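Local coordinates for viral structural protein 4 (Bombyx mori cytoplasmic polyhedrosis virus, PDB 6TZ0) that binds GTP and accompanies the viral RNA-dependent RNA polymerase, probably acting as its NTPase-like partner in transcription of the double-stranded RNA genome, at residues B[416-421]-B[457-462]; B[424-429]-B[527-532]; B[447-452]-B[534-539]; B[490-495]-B[540-545]. All blocks are in the same frame, centred on the assembly; numbering follows the deposited sequence.

Contact 1. Residues B[416-421]-B[457-462]; sequences SYYEQK and IAQLEN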
loop_
_atom_site.group_PDB
_atom_site.type_symbol
_atom_site.label_atom_id
_atom_site.label_comp_id
_atom_site.label_asym_id
_atom_site.label_seq_id
_atom_site.Cartn_x
_atom_site.Cartn_y
_atom_site.Cartn_z
ATOM N N SER B 416 4.835 35.465 27.784
ATOM C CA SER B 416 4.420 34.140 27.357
ATOM C C SER B 416 4.616 33.124 28.474
ATOM O O SER B 416 5.394 33.331 29.406
ATOM C CB SER B 416 5.199 33.713 26.115
ATOM O OG SER B 416 4.848 32.403 25.723
ATOM N N TYR B 417 3.887 32.013 28.367
ATOM C CA TYR B 417 3.949 30.958 29.375
ATOM C C TYR B 417 5.273 30.209 29.317
ATOM O O TYR B 417 5.885 29.925 30.358
ATOM C CB TYR B 417 2.775 30.002 29.172
ATOM C CG TYR B 417 2.722 28.842 30.131
ATOM C CD1 TYR B 417 2.312 29.023 31.441
ATOM C CD2 TYR B 417 3.069 27.561 29.720
ATOM C CE1 TYR B 417 2.259 27.965 32.318
ATOM C CE2 TYR B 417 3.020 26.496 30.592
ATOM C CZ TYR B 417 2.612 26.705 31.887
ATOM O OH TYR B 417 2.561 25.643 32.758
ATOM N N TYR B 418 5.736 29.895 28.104
ATOM C CA TYR B 418 6.987 29.165 27.954
ATOM C C TYR B 418 8.185 30.013 28.351
ATOM O O TYR B 418 9.196 29.472 28.805
ATOM C CB TYR B 418 7.150 28.674 26.521
ATOM C CG TYR B 418 6.098 27.695 26.079
ATOM C CD1 TYR B 418 6.024 26.432 26.645
ATOM C CD2 TYR B 418 5.224 28.006 25.049
ATOM C CE1 TYR B 418 5.074 25.528 26.237
ATOM C CE2 TYR B 418 4.284 27.103 24.626
ATOM C CZ TYR B 418 4.213 25.867 25.224
ATOM O OH TYR B 418 3.277 24.963 24.802
ATOM N N GLU B 419 8.081 31.336 28.208
ATOM C CA GLU B 419 9.152 32.221 28.651
ATOM C C GLU B 419 9.279 32.206 30.166
ATOM O O GLU B 419 10.392 32.211 30.701
ATOM C CB GLU B 419 8.891 33.635 28.141
ATOM C CG GLU B 419 8.910 33.725 26.633
ATOM C CD GLU B 419 8.603 35.110 26.114
ATOM O OE1 GLU B 419 8.259 35.995 26.924
ATOM O OE2 GLU B 419 8.703 35.312 24.887
ATOM N N GLN B 420 8.147 32.148 30.868
ATOM C CA GLN B 420 8.152 32.044 32.323
ATOM C C GLN B 420 8.726 30.712 32.783
ATOM O O GLN B 420 9.533 30.671 33.724
ATOM C CB GLN B 420 6.730 32.225 32.841
ATOM C CG GLN B 420 6.174 33.603 32.577
ATOM C CD GLN B 420 4.697 33.707 32.870
ATOM O OE1 GLN B 420 4.045 32.719 33.197
ATOM N NE2 GLN B 420 4.154 34.910 32.736
ATOM N N LYS B 421 8.339 29.617 32.118
ATOM C CA LYS B 421 8.866 28.309 32.502
ATOM C C LYS B 421 10.361 28.200 32.216
ATOM O O LYS B 421 11.115 27.659 33.035
ATOM C CB LYS B 421 8.100 27.197 31.789
ATOM C CG LYS B 421 6.607 27.207 32.056
ATOM C CD LYS B 421 6.270 27.040 33.528
ATOM C CE LYS B 421 6.526 25.634 34.015
ATOM N NZ LYS B 421 6.073 25.463 35.418
ATOM N N ILE B 457 6.320 19.215 26.101
ATOM C CA ILE B 457 5.547 18.039 25.697
ATOM C C ILE B 457 4.179 17.978 26.372
ATOM O O ILE B 457 3.240 17.416 25.801
ATOM C CB ILE B 457 6.385 16.764 25.958
ATOM C CG1 ILE B 457 5.762 15.518 25.337
ATOM C CG2 ILE B 457 6.585 16.513 27.429
ATOM C CD1 ILE B 457 5.713 15.541 23.881
ATOM N N ALA B 458 4.015 18.611 27.537
ATOM C CA ALA B 458 2.756 18.555 28.269
ATOM C C ALA B 458 1.633 19.311 27.582
ATOM O O ALA B 458 0.463 19.066 27.893
ATOM C CB ALA B 458 2.949 19.104 29.678
ATOM N N GLN B 459 1.956 20.204 26.653
ATOM C CA GLN B 459 0.972 21.026 25.977
ATOM C C GLN B 459 0.664 20.537 24.574
ATOM O O GLN B 459 -0.165 21.142 23.890
ATOM C CB GLN B 459 1.463 22.469 25.928
ATOM C CG GLN B 459 1.805 23.009 27.290
ATOM C CD GLN B 459 0.612 23.050 28.202
ATOM O OE1 GLN B 459 -0.484 23.424 27.793
ATOM N NE2 GLN B 459 0.806 22.636 29.444
ATOM N N LEU B 460 1.307 19.462 24.129
ATOM C CA LEU B 460 1.088 18.905 22.805
ATOM C C LEU B 460 0.645 17.454 22.854
ATOM O O LEU B 460 0.381 16.865 21.803
ATOM C CB LEU B 460 2.364 19.005 21.955
ATOM C CG LEU B 460 2.794 20.314 21.287
ATOM C CD1 LEU B 460 3.380 21.306 22.268
ATOM C CD2 LEU B 460 3.796 20.018 20.203
ATOM N N GLU B 461 0.543 16.869 24.042
ATOM C CA GLU B 461 0.419 15.428 24.189
ATOM C C GLU B 461 -1.020 14.949 24.092
ATOM O O GLU B 461 -1.265 13.815 23.666
ATOM C CB GLU B 461 1.023 15.015 25.532
ATOM C CG GLU B 461 1.226 13.537 25.731
ATOM C CD GLU B 461 1.866 13.225 27.064
ATOM O OE1 GLU B 461 2.089 14.172 27.848
ATOM O OE2 GLU B 461 2.154 12.037 27.322
ATOM N N ASN B 462 -1.976 15.796 24.462
ATOM C CA ASN B 462 -3.376 15.400 24.530
ATOM C C ASN B 462 -4.296 16.459 23.942
ATOM O O ASN B 462 -3.830 17.422 23.330
ATOM C CB ASN B 462 -3.748 15.092 25.982
ATOM C CG ASN B 462 -3.370 16.212 26.943
ATOM O OD1 ASN B 462 -2.938 17.287 26.539
ATOM N ND2 ASN B 462 -3.515 15.944 28.229
#
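The Tyr418 ring and the Gln459 amide are the flat groups of this contact, and their planes stand 68° apart. They do not stack. Gln459 CG lies obliquely to the Tyr418 ring, and the phenol oxygen does the touching. A second ring stands on the same helix: Tyr417 carries CG of Lys421 over one face, toward the rim.

Tyr418 OH meets the aliphatic base of Gln459, 3.3 Å from CB of Gln459. Gln459 CG follows at 3.5 Å from the same Tyr418 OH. Leu460 adds a looser touch, with its CD1 4.5 Å from Tyr418 OH. These are van der Waals contacts between a hydroxyl and carbon. The Gln459 chain is bent at its second torsion (chi2 -62°), which turns the amide away from the line of CB and CG. Its OE1 is hydrogen-bonded to the hydroxyl of Tyr386 on helix 385-393. The two backbones stay apart: the nearest CA atoms, those of Tyr418 and Gln459, are 10.3 Å from each other. The Tyr418 side chain spans most of that gap.

The contact lies in the P-loop domain. The Tyr418 side chain is about 8 Å from that of Lys355, a GTP-binding residue.

Tyr418 sits in the first turn of helix 417-427, two residues after Ser416, the N-cap. Met452 and Leu456 of helix 442-457 and Glu468 of helix 468-476 also touch its side chain. Gln459 and Leu460 belong to the loop joining those two helices, and Leu460 further packs on Ile361 of the polymerase chain.

Contact 2. Residues B[424-429]-B[527-532]; sequences ELLISH and QLFLRD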
loop_
_atom_site.group_PDB
_atom_site.type_symbol
_atom_site.label_atom_id
_atom_site.label_comp_id
_atom_site.label_asym_id
_atom_site.label_seq_id
_atom_site.Cartn_x
_atom_site.Cartn_y
_atom_site.Cartn_z
ATOM N N GLU B 424 12.261 30.309 34.887
ATOM C CA GLU B 424 12.375 29.565 36.139
ATOM C C GLU B 424 13.383 28.430 36.022
ATOM O O GLU B 424 14.127 28.146 36.971
ATOM C CB GLU B 424 11.012 29.019 36.551
ATOM C CG GLU B 424 10.017 30.082 36.947
ATOM C CD GLU B 424 8.664 29.504 37.291
ATOM O OE1 GLU B 424 8.483 28.280 37.126
ATOM O OE2 GLU B 424 7.777 30.274 37.716
ATOM N N LEU B 425 13.432 27.792 34.852
ATOM C CA LEU B 425 14.386 26.717 34.615
ATOM C C LEU B 425 15.819 27.237 34.594
ATOM O O LEU B 425 16.744 26.539 35.018
ATOM C CB LEU B 425 14.039 26.029 33.300
ATOM C CG LEU B 425 14.757 24.739 32.958
ATOM C CD1 LEU B 425 14.375 23.714 33.993
ATOM C CD2 LEU B 425 14.355 24.283 31.574
ATOM N N LEU B 426 16.023 28.460 34.101
ATOM C CA LEU B 426 17.361 29.046 34.101
ATOM C C LEU B 426 17.773 29.500 35.493
ATOM O O LEU B 426 18.950 29.400 35.853
ATOM C CB LEU B 426 17.431 30.216 33.122
ATOM C CG LEU B 426 17.419 29.897 31.631
ATOM C CD1 LEU B 426 17.231 31.159 30.821
ATOM C CD2 LEU B 426 18.703 29.222 31.235
ATOM N N ILE B 427 16.827 30.026 36.279
ATOM C CA ILE B 427 17.125 30.399 37.662
ATOM C C ILE B 427 17.483 29.166 38.491
ATOM O O ILE B 427 18.379 29.217 39.344
ATOM C CB ILE B 427 15.945 31.193 38.262
ATOM C CG1 ILE B 427 15.832 32.562 37.592
ATOM C CG2 ILE B 427 16.074 31.390 39.766
ATOM C CD1 ILE B 427 17.048 33.440 37.798
ATOM N N SER B 428 16.849 28.023 38.205
ATOM C CA SER B 428 17.141 26.800 38.954
ATOM C C SER B 428 18.550 26.258 38.713
ATOM O O SER B 428 19.020 25.434 39.504
ATOM C CB SER B 428 16.119 25.717 38.614
ATOM O OG SER B 428 16.267 25.275 37.278
ATOM N N HIS B 429 19.228 26.680 37.647
ATOM C CA HIS B 429 20.621 26.326 37.414
ATOM C C HIS B 429 21.575 27.481 37.677
ATOM O O HIS B 429 22.750 27.394 37.316
ATOM C CB HIS B 429 20.818 25.826 35.986
ATOM C CG HIS B 429 20.180 24.502 35.713
ATOM N ND1 HIS B 429 18.894 24.378 35.235
ATOM C CD2 HIS B 429 20.652 23.241 35.849
ATOM C CE1 HIS B 429 18.602 23.099 35.088
ATOM N NE2 HIS B 429 19.652 22.388 35.453
ATOM N N GLN B 527 15.524 34.468 25.886
ATOM C CA GLN B 527 15.301 34.530 24.448
ATOM C C GLN B 527 16.329 33.705 23.686
ATOM O O GLN B 527 15.975 32.967 22.759
ATOM C CB GLN B 527 15.331 35.985 23.997
ATOM C CG GLN B 527 14.186 36.803 24.525
ATOM C CD GLN B 527 12.870 36.388 23.929
ATOM O OE1 GLN B 527 12.773 36.154 22.731
ATOM N NE2 GLN B 527 11.851 36.274 24.766
ATOM N N LEU B 528 17.601 33.793 24.083
ATOM C CA LEU B 528 18.637 32.989 23.442
ATOM C C LEU B 528 18.469 31.506 23.757
ATOM O O LEU B 528 18.690 30.649 22.888
ATOM C CB LEU B 528 20.008 33.485 23.881
ATOM C CG LEU B 528 21.220 32.828 23.232
ATOM C CD1 LEU B 528 21.208 33.054 21.738
ATOM C CD2 LEU B 528 22.467 33.399 23.838
ATOM N N PHE B 529 18.044 31.192 24.985
ATOM C CA PHE B 529 17.802 29.808 25.376
ATOM C C PHE B 529 16.646 29.201 24.591
ATOM O O PHE B 529 16.735 28.055 24.126
ATOM C CB PHE B 529 17.540 29.752 26.881
ATOM C CG PHE B 529 17.288 28.376 27.407
ATOM C CD1 PHE B 529 18.312 27.451 27.467
ATOM C CD2 PHE B 529 16.038 28.018 27.876
ATOM C CE1 PHE B 529 18.087 26.186 27.954
ATOM C CE2 PHE B 529 15.809 26.752 28.366
ATOM C CZ PHE B 529 16.833 25.838 28.406
ATOM N N LEU B 530 15.570 29.966 24.398
ATOM C CA LEU B 530 14.446 29.471 23.618
ATOM C C LEU B 530 14.776 29.375 22.139
ATOM O O LEU B 530 14.276 28.467 21.471
ATOM C CB LEU B 530 13.222 30.353 23.824
ATOM C CG LEU B 530 12.592 30.190 25.197
ATOM C CD1 LEU B 530 11.445 31.149 25.382
ATOM C CD2 LEU B 530 12.132 28.766 25.356
ATOM N N ARG B 531 15.604 30.291 21.620
ATOM C CA ARG B 531 16.094 30.171 20.250
ATOM C C ARG B 531 16.840 28.861 20.051
ATOM O O ARG B 531 16.622 28.160 19.057
ATOM C CB ARG B 531 16.990 31.367 19.895
ATOM C CG ARG B 531 17.488 31.391 18.439
ATOM C CD ARG B 531 18.895 30.819 18.269
ATOM N NE ARG B 531 19.246 30.616 16.873
ATOM C CZ ARG B 531 20.202 29.789 16.467
ATOM N NH1 ARG B 531 20.879 29.077 17.354
ATOM N NH2 ARG B 531 20.460 29.651 15.177
ATOM N N ASP B 532 17.730 28.515 20.984
ATOM C CA ASP B 532 18.523 27.303 20.804
ATOM C C ASP B 532 17.687 26.040 20.991
ATOM O O ASP B 532 17.889 25.050 20.278
ATOM C CB ASP B 532 19.715 27.318 21.749
ATOM C CG ASP B 532 20.798 28.266 21.302
ATOM O OD1 ASP B 532 20.948 28.471 20.085
ATOM O OD2 ASP B 532 21.508 28.798 22.173
#
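Leu426 lies over one face of the Phe529 ring, a CH-pi contact between two helices of the P-loop domain. Helix 417-427 is one of the helices between strands 378-381 and 484-489 of the parallel sheet. Helix 524-537 leads toward edge strand 543-545.

The two main side chains run past each other in opposite directions. Leu426 CD2 is 4.3 Å from the centroid of the Phe529 ring and 15° off its normal. The methyl is shifted somewhat toward the rim, near CG and CD1 of the ring. The other branch, Leu426 CD1, rests 4.2 Å from CB of Phe529. The leucine therefore covers both the ring and the base of the aromatic side chain. With chi1 at -179°, Phe529 extends its ring toward the opposing helix. Leu425 joins from the preceding position, its CD2 4.3 Å from Phe529 CE2 in an oblique approach. The contact between the segments is wholly apolar, and the nearest CA atoms, of Leu426 and Phe529, are 8.8 Å apart.

Ala422 of helix 417-427 also touches Phe529, and Ile431 packs on Leu426. The Phe529 side chain is about 8 Å from that of Lys355, a GTP-binding residue.

Two side chains bond to the one carbonyl of Leu425. Ser428 OG reaches Leu425 O at 2.6 Å from above the carbonyl plane. His429 ND1, 3.1 Å from Leu425 O, comes nearly in line with the C=O, and its N-H points almost straight at the oxygen (166°).

Contact 3. Residues B[447-452]-B[534-539]; sequences KMMDEM and YYRLLP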
loop_
_atom_site.group_PDB
_atom_site.type_symbol
_atom_site.label_atom_id
_atom_site.label_comp_id
_atom_site.label_asym_id
_atom_site.label_seq_id
_atom_site.Cartn_x
_atom_site.Cartn_y
_atom_site.Cartn_z
ATOM N N LYS B 447 21.415 19.230 28.415
ATOM C CA LYS B 447 20.789 18.714 29.630
ATOM C C LYS B 447 19.658 19.618 30.118
ATOM O O LYS B 447 18.688 19.133 30.707
ATOM C CB LYS B 447 21.859 18.539 30.709
ATOM C CG LYS B 447 21.402 17.876 31.995
ATOM C CD LYS B 447 22.573 17.654 32.939
ATOM C CE LYS B 447 22.109 17.146 34.297
ATOM N NZ LYS B 447 21.508 15.788 34.200
ATOM N N MET B 448 19.740 20.918 29.844
ATOM C CA MET B 448 18.678 21.856 30.179
ATOM C C MET B 448 17.598 21.921 29.108
ATOM O O MET B 448 16.414 22.114 29.423
ATOM C CB MET B 448 19.275 23.245 30.384
ATOM C CG MET B 448 20.340 23.288 31.445
ATOM S SD MET B 448 21.124 24.899 31.514
ATOM C CE MET B 448 19.802 25.836 32.249
ATOM N N MET B 449 17.983 21.755 27.844
ATOM C CA MET B 449 17.000 21.725 26.771
ATOM C C MET B 449 16.131 20.480 26.824
ATOM O O MET B 449 15.005 20.511 26.326
ATOM C CB MET B 449 17.687 21.804 25.415
ATOM C CG MET B 449 18.444 23.080 25.206
ATOM S SD MET B 449 19.318 23.107 23.646
ATOM C CE MET B 449 20.391 24.493 23.945
ATOM N N ASP B 450 16.620 19.389 27.417
ATOM C CA ASP B 450 15.759 18.229 27.629
ATOM C C ASP B 450 14.663 18.529 28.646
ATOM O O ASP B 450 13.518 18.091 28.483
ATOM C CB ASP B 450 16.590 17.030 28.068
ATOM C CG ASP B 450 17.466 16.499 26.960
ATOM O OD1 ASP B 450 17.111 16.701 25.782
ATOM O OD2 ASP B 450 18.494 15.861 27.262
ATOM N N GLU B 451 14.984 19.304 29.680
ATOM C CA GLU B 451 13.970 19.735 30.637
ATOM C C GLU B 451 12.986 20.712 30.003
ATOM O O GLU B 451 11.781 20.678 30.302
ATOM C CB GLU B 451 14.663 20.353 31.846
ATOM C CG GLU B 451 15.442 19.337 32.659
ATOM C CD GLU B 451 16.306 19.972 33.728
ATOM O OE1 GLU B 451 16.471 21.205 33.708
ATOM O OE2 GLU B 451 16.820 19.234 34.594
ATOM N N MET B 452 13.475 21.563 29.103
ATOM C CA MET B 452 12.572 22.421 28.344
ATOM C C MET B 452 11.677 21.614 27.403
ATOM O O MET B 452 10.514 21.970 27.203
ATOM C CB MET B 452 13.372 23.460 27.568
ATOM C CG MET B 452 12.523 24.551 26.968
ATOM S SD MET B 452 11.762 25.574 28.236
ATOM C CE MET B 452 10.327 26.190 27.364
ATOM N N TYR B 534 14.373 25.807 20.290
ATOM C CA TYR B 534 13.536 25.694 19.105
ATOM C C TYR B 534 14.347 25.307 17.882
ATOM O O TYR B 534 13.839 24.585 17.021
ATOM C CB TYR B 534 12.804 27.008 18.855
ATOM C CG TYR B 534 11.772 27.364 19.892
ATOM C CD1 TYR B 534 11.193 26.393 20.694
ATOM C CD2 TYR B 534 11.404 28.684 20.091
ATOM C CE1 TYR B 534 10.260 26.730 21.643
ATOM C CE2 TYR B 534 10.481 29.028 21.040
ATOM C CZ TYR B 534 9.912 28.050 21.813
ATOM O OH TYR B 534 8.983 28.395 22.760
ATOM N N TYR B 535 15.602 25.764 17.795
ATOM C CA TYR B 535 16.497 25.308 16.738
ATOM C C TYR B 535 16.763 23.816 16.847
ATOM O O TYR B 535 16.790 23.109 15.835
ATOM C CB TYR B 535 17.813 26.083 16.791
ATOM C CG TYR B 535 18.838 25.564 15.814
ATOM C CD1 TYR B 535 18.716 25.817 14.459
ATOM C CD2 TYR B 535 19.923 24.812 16.247
ATOM C CE1 TYR B 535 19.639 25.338 13.564
ATOM C CE2 TYR B 535 20.846 24.326 15.358
ATOM C CZ TYR B 535 20.700 24.591 14.017
ATOM O OH TYR B 535 21.625 24.113 13.121
ATOM N N ARG B 536 16.948 23.320 18.071
ATOM C CA ARG B 536 17.131 21.891 18.283
ATOM C C ARG B 536 15.868 21.099 17.954
ATOM O O ARG B 536 15.950 19.900 17.682
ATOM C CB ARG B 536 17.597 21.663 19.729
ATOM C CG ARG B 536 17.963 20.238 20.135
ATOM C CD ARG B 536 18.645 20.224 21.488
ATOM N NE ARG B 536 18.958 18.881 21.957
ATOM C CZ ARG B 536 18.199 18.195 22.800
ATOM N NH1 ARG B 536 17.092 18.733 23.278
ATOM N NH2 ARG B 536 18.551 16.976 23.173
ATOM N N LEU B 537 14.706 21.742 17.926
ATOM C CA LEU B 537 13.495 21.047 17.514
ATOM C C LEU B 537 13.036 21.360 16.091
ATOM O O LEU B 537 12.034 20.795 15.653
ATOM C CB LEU B 537 12.365 21.359 18.483
ATOM C CG LEU B 537 12.482 20.821 19.892
ATOM C CD1 LEU B 537 11.354 21.391 20.685
ATOM C CD2 LEU B 537 12.426 19.309 19.855
ATOM N N LEU B 538 13.726 22.231 15.357
ATOM C CA LEU B 538 13.303 22.631 14.013
ATOM C C LEU B 538 14.416 22.409 12.999
ATOM O O LEU B 538 15.309 23.261 12.854
ATOM C CB LEU B 538 12.861 24.091 13.985
ATOM C CG LEU B 538 12.373 24.757 12.689
ATOM C CD1 LEU B 538 11.087 24.157 12.186
ATOM C CD2 LEU B 538 12.209 26.249 12.868
ATOM N N PRO B 539 14.407 21.297 12.282
ATOM C CA PRO B 539 15.267 21.146 11.108
ATOM C C PRO B 539 14.666 21.872 9.911
ATOM O O PRO B 539 13.617 22.501 9.992
ATOM C CB PRO B 539 15.276 19.640 10.871
ATOM C CG PRO B 539 14.839 19.054 12.121
ATOM C CD PRO B 539 13.892 20.002 12.735
#
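Arg536 reaches Asp450 on a straight chain. Its CG is anti to the backbone N (chi1 -175°), and the chain stays extended as far as NE, which carries the guanidinium across to helix 442-457. Asp450 meets it at about a right angle, with the carboxylate and guanidinium planes 54° apart.

A single carboxylate oxygen takes both bonds. Arg536 NH2 donates to Asp450 OD1 at 3.0 Å, on the syn side of the carboxylate and tilted from the guanidinium plane. The bond is bent, at 139°. Arg536 NH1 adds a weak bond of 3.2 Å to Asp450 OD1. The salt bridge is thus a fork on one oxygen, not a side-by-side bidentate pair.

Met449 crosses the arginine obliquely. Its SD lies 3.7 Å from Arg536 CD, and its CB lies 3.8 Å from NH1 of the Arg536 guanidinium. Met449 also packs on Asp532 and Thr533 one turn back along the arginine's helix. Thr367 of the polymerase chain touches Arg536, which places the bridge beside the subunit interface. This is helix-helix packing with a buried methionine inside and a partly exposed salt bridge at the margin.

Contact 4. Residues B[490-495]-B[540-545]; sequences HFNAQD and ALHTTV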
loop_
_atom_site.group_PDB
_atom_site.type_symbol
_atom_site.label_atom_id
_atom_site.label_comp_id
_atom_site.label_asym_id
_atom_site.label_seq_id
_atom_site.Cartn_x
_atom_site.Cartn_y
_atom_site.Cartn_z
ATOM N N HIS B 490 7.034 27.578 15.969
ATOM C CA HIS B 490 8.439 27.539 16.343
ATOM C C HIS B 490 9.159 26.252 15.979
ATOM O O HIS B 490 10.374 26.292 15.796
ATOM C CB HIS B 490 8.628 27.767 17.844
ATOM C CG HIS B 490 8.414 29.180 18.281
ATOM N ND1 HIS B 490 7.313 29.581 19.002
ATOM C CD2 HIS B 490 9.145 30.296 18.060
ATOM C CE1 HIS B 490 7.403 30.874 19.254
ATOM N NE2 HIS B 490 8.496 31.335 18.678
ATOM N N PHE B 491 8.462 25.124 15.869
ATOM C CA PHE B 491 9.148 23.859 15.644
ATOM C C PHE B 491 8.198 22.844 15.031
ATOM O O PHE B 491 6.978 22.969 15.132
ATOM C CB PHE B 491 9.778 23.324 16.934
ATOM C CG PHE B 491 8.830 23.201 18.096
ATOM C CD1 PHE B 491 8.653 24.258 18.972
ATOM C CD2 PHE B 491 8.162 22.018 18.346
ATOM C CE1 PHE B 491 7.802 24.153 20.042
ATOM C CE2 PHE B 491 7.313 21.907 19.422
ATOM C CZ PHE B 491 7.135 22.978 20.269
ATOM N N ASN B 492 8.787 21.822 14.405
ATOM C CA ASN B 492 8.039 20.906 13.553
ATOM C C ASN B 492 7.124 19.957 14.310
ATOM O O ASN B 492 6.315 19.283 13.670
ATOM C CB ASN B 492 8.980 20.061 12.695
ATOM C CG ASN B 492 9.719 20.873 11.671
ATOM O OD1 ASN B 492 10.941 20.896 11.653
ATOM N ND2 ASN B 492 8.978 21.556 10.813
ATOM N N ALA B 493 7.228 19.864 15.634
ATOM C CA ALA B 493 6.315 18.993 16.361
ATOM C C ALA B 493 4.925 19.594 16.481
ATOM O O ALA B 493 3.991 18.890 16.867
ATOM C CB ALA B 493 6.863 18.681 17.749
ATOM N N GLN B 494 4.767 20.869 16.155
ATOM C CA GLN B 494 3.467 21.509 16.097
ATOM C C GLN B 494 2.706 21.192 14.819
ATOM O O GLN B 494 1.586 21.674 14.658
ATOM C CB GLN B 494 3.645 23.014 16.247
ATOM C CG GLN B 494 4.158 23.397 17.607
ATOM C CD GLN B 494 4.468 24.856 17.725
ATOM O OE1 GLN B 494 4.387 25.597 16.753
ATOM N NE2 GLN B 494 4.824 25.286 18.921
ATOM N N ASP B 495 3.272 20.382 13.922
ATOM C CA ASP B 495 2.550 19.942 12.734
ATOM C C ASP B 495 1.357 19.071 13.084
ATOM O O ASP B 495 0.372 19.042 12.340
ATOM C CB ASP B 495 3.491 19.175 11.811
ATOM C CG ASP B 495 4.513 20.063 11.162
ATOM O OD1 ASP B 495 4.203 21.247 10.936
ATOM O OD2 ASP B 495 5.623 19.578 10.873
ATOM N N ALA B 540 15.352 21.763 8.783
ATOM C CA ALA B 540 14.854 22.305 7.521
ATOM C C ALA B 540 14.224 21.200 6.681
ATOM O O ALA B 540 14.674 20.884 5.585
ATOM C CB ALA B 540 15.982 22.998 6.766
ATOM N N LEU B 541 13.155 20.613 7.207
ATOM C CA LEU B 541 12.510 19.480 6.562
ATOM C C LEU B 541 11.271 19.868 5.771
ATOM O O LEU B 541 10.694 19.010 5.103
ATOM C CB LEU B 541 12.164 18.411 7.601
ATOM C CG LEU B 541 13.405 17.782 8.245
ATOM C CD1 LEU B 541 13.062 16.798 9.335
ATOM C CD2 LEU B 541 14.272 17.117 7.207
ATOM N N HIS B 542 10.857 21.128 5.816
ATOM C CA HIS B 542 9.854 21.654 4.904
ATOM C C HIS B 542 10.522 22.569 3.891
ATOM O O HIS B 542 11.717 22.857 3.986
ATOM C CB HIS B 542 8.747 22.380 5.665
ATOM C CG HIS B 542 7.920 21.469 6.511
ATOM N ND1 HIS B 542 8.108 21.333 7.867
ATOM C CD2 HIS B 542 6.960 20.579 6.174
ATOM C CE1 HIS B 542 7.257 20.440 8.338
ATOM N NE2 HIS B 542 6.553 19.964 7.329
ATOM N N THR B 543 9.746 23.009 2.901
ATOM C CA THR B 543 10.313 23.767 1.793
ATOM C C THR B 543 10.726 25.155 2.263
ATOM O O THR B 543 9.965 25.845 2.942
ATOM C CB THR B 543 9.315 23.887 0.645
ATOM O OG1 THR B 543 8.266 24.778 1.023
ATOM C CG2 THR B 543 8.703 22.548 0.347
ATOM N N THR B 544 11.943 25.553 1.918
ATOM C CA THR B 544 12.508 26.806 2.389
ATOM C C THR B 544 12.113 27.934 1.448
ATOM O O THR B 544 12.294 27.830 0.233
ATOM C CB THR B 544 14.028 26.694 2.487
ATOM O OG1 THR B 544 14.362 25.645 3.401
ATOM C CG2 THR B 544 14.622 27.980 2.988
ATOM N N VAL B 545 11.550 29.000 2.013
ATOM C CA VAL B 545 11.022 30.123 1.251
ATOM C C VAL B 545 11.619 31.402 1.825
ATOM O O VAL B 545 11.678 31.565 3.047
ATOM C CB VAL B 545 9.481 30.165 1.305
ATOM C CG1 VAL B 545 8.950 31.320 0.526
ATOM C CG2 VAL B 545 8.879 28.899 0.756
#
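His542 meets Asn492 and Asp495 close to the plane of its ring, and this ring edge is the tight part of the contact. Asn492 ND2 lies 3.1 Å from His542 ND1, but the angle is too poor for a hydrogen bond. The same ND2 is 3.2 Å from His542 CE1. Asp495 OD2 approaches CE1 of His542 at 3.1 Å, coming from the opposite direction to the histidine side chain. The carboxylate plane is almost perpendicular to the ring (85°), while the Asn492 amide is turned 49° from it.

Away from the ring the segments draw apart. The Leu541 side chain comes only within 4.9 Å of the other segment, although its CA and that of Asn492 are the nearest pair at 8.4 Å. Ala540, partly exposed, points its CB away.

The contact is buried against the polymerase chain, whose Ser616 OG is hydrogen-bonded to Leu541 O. Glu634 of that chain takes a weak hydrogen bond from His542 NE2 and lies near Asp495 OD2. Here the loop after strand 484-489 meets the approach to edge strand 543-545.

The two neighbouring carboxylates may favour a positively charged His542, but Asn492 ND2 beside ND1 would work against a second proton, so the charge stays open. The contact itself is polar proximity to a ring edge without a defined hydrogen bond.

In the fold
All four contacts belong to the P-loop domain, whose five-stranded parallel sheet has the order of P-loop kinases. Contact 1 joins helix 417-427 to the loop after helix 442-457. Contact 2 joins it to helix 524-537, and contact 3 joins 524-537 to 442-457. Contact 4 lies nearer the middle, its centre about 17 Å from the centre of the chain, and joins loops at the sheet. Contacts 1, 2 and 4 are buried, while contact 3 is partly buried. Contact 2 is purely apolar, contact 1 sets a hydroxyl against carbon, contact 3 carries a salt bridge, and contact 4 gathers polar groups beside the polymerase. Ring stacking of Tyr534 on His490 connects contacts 3 and 4.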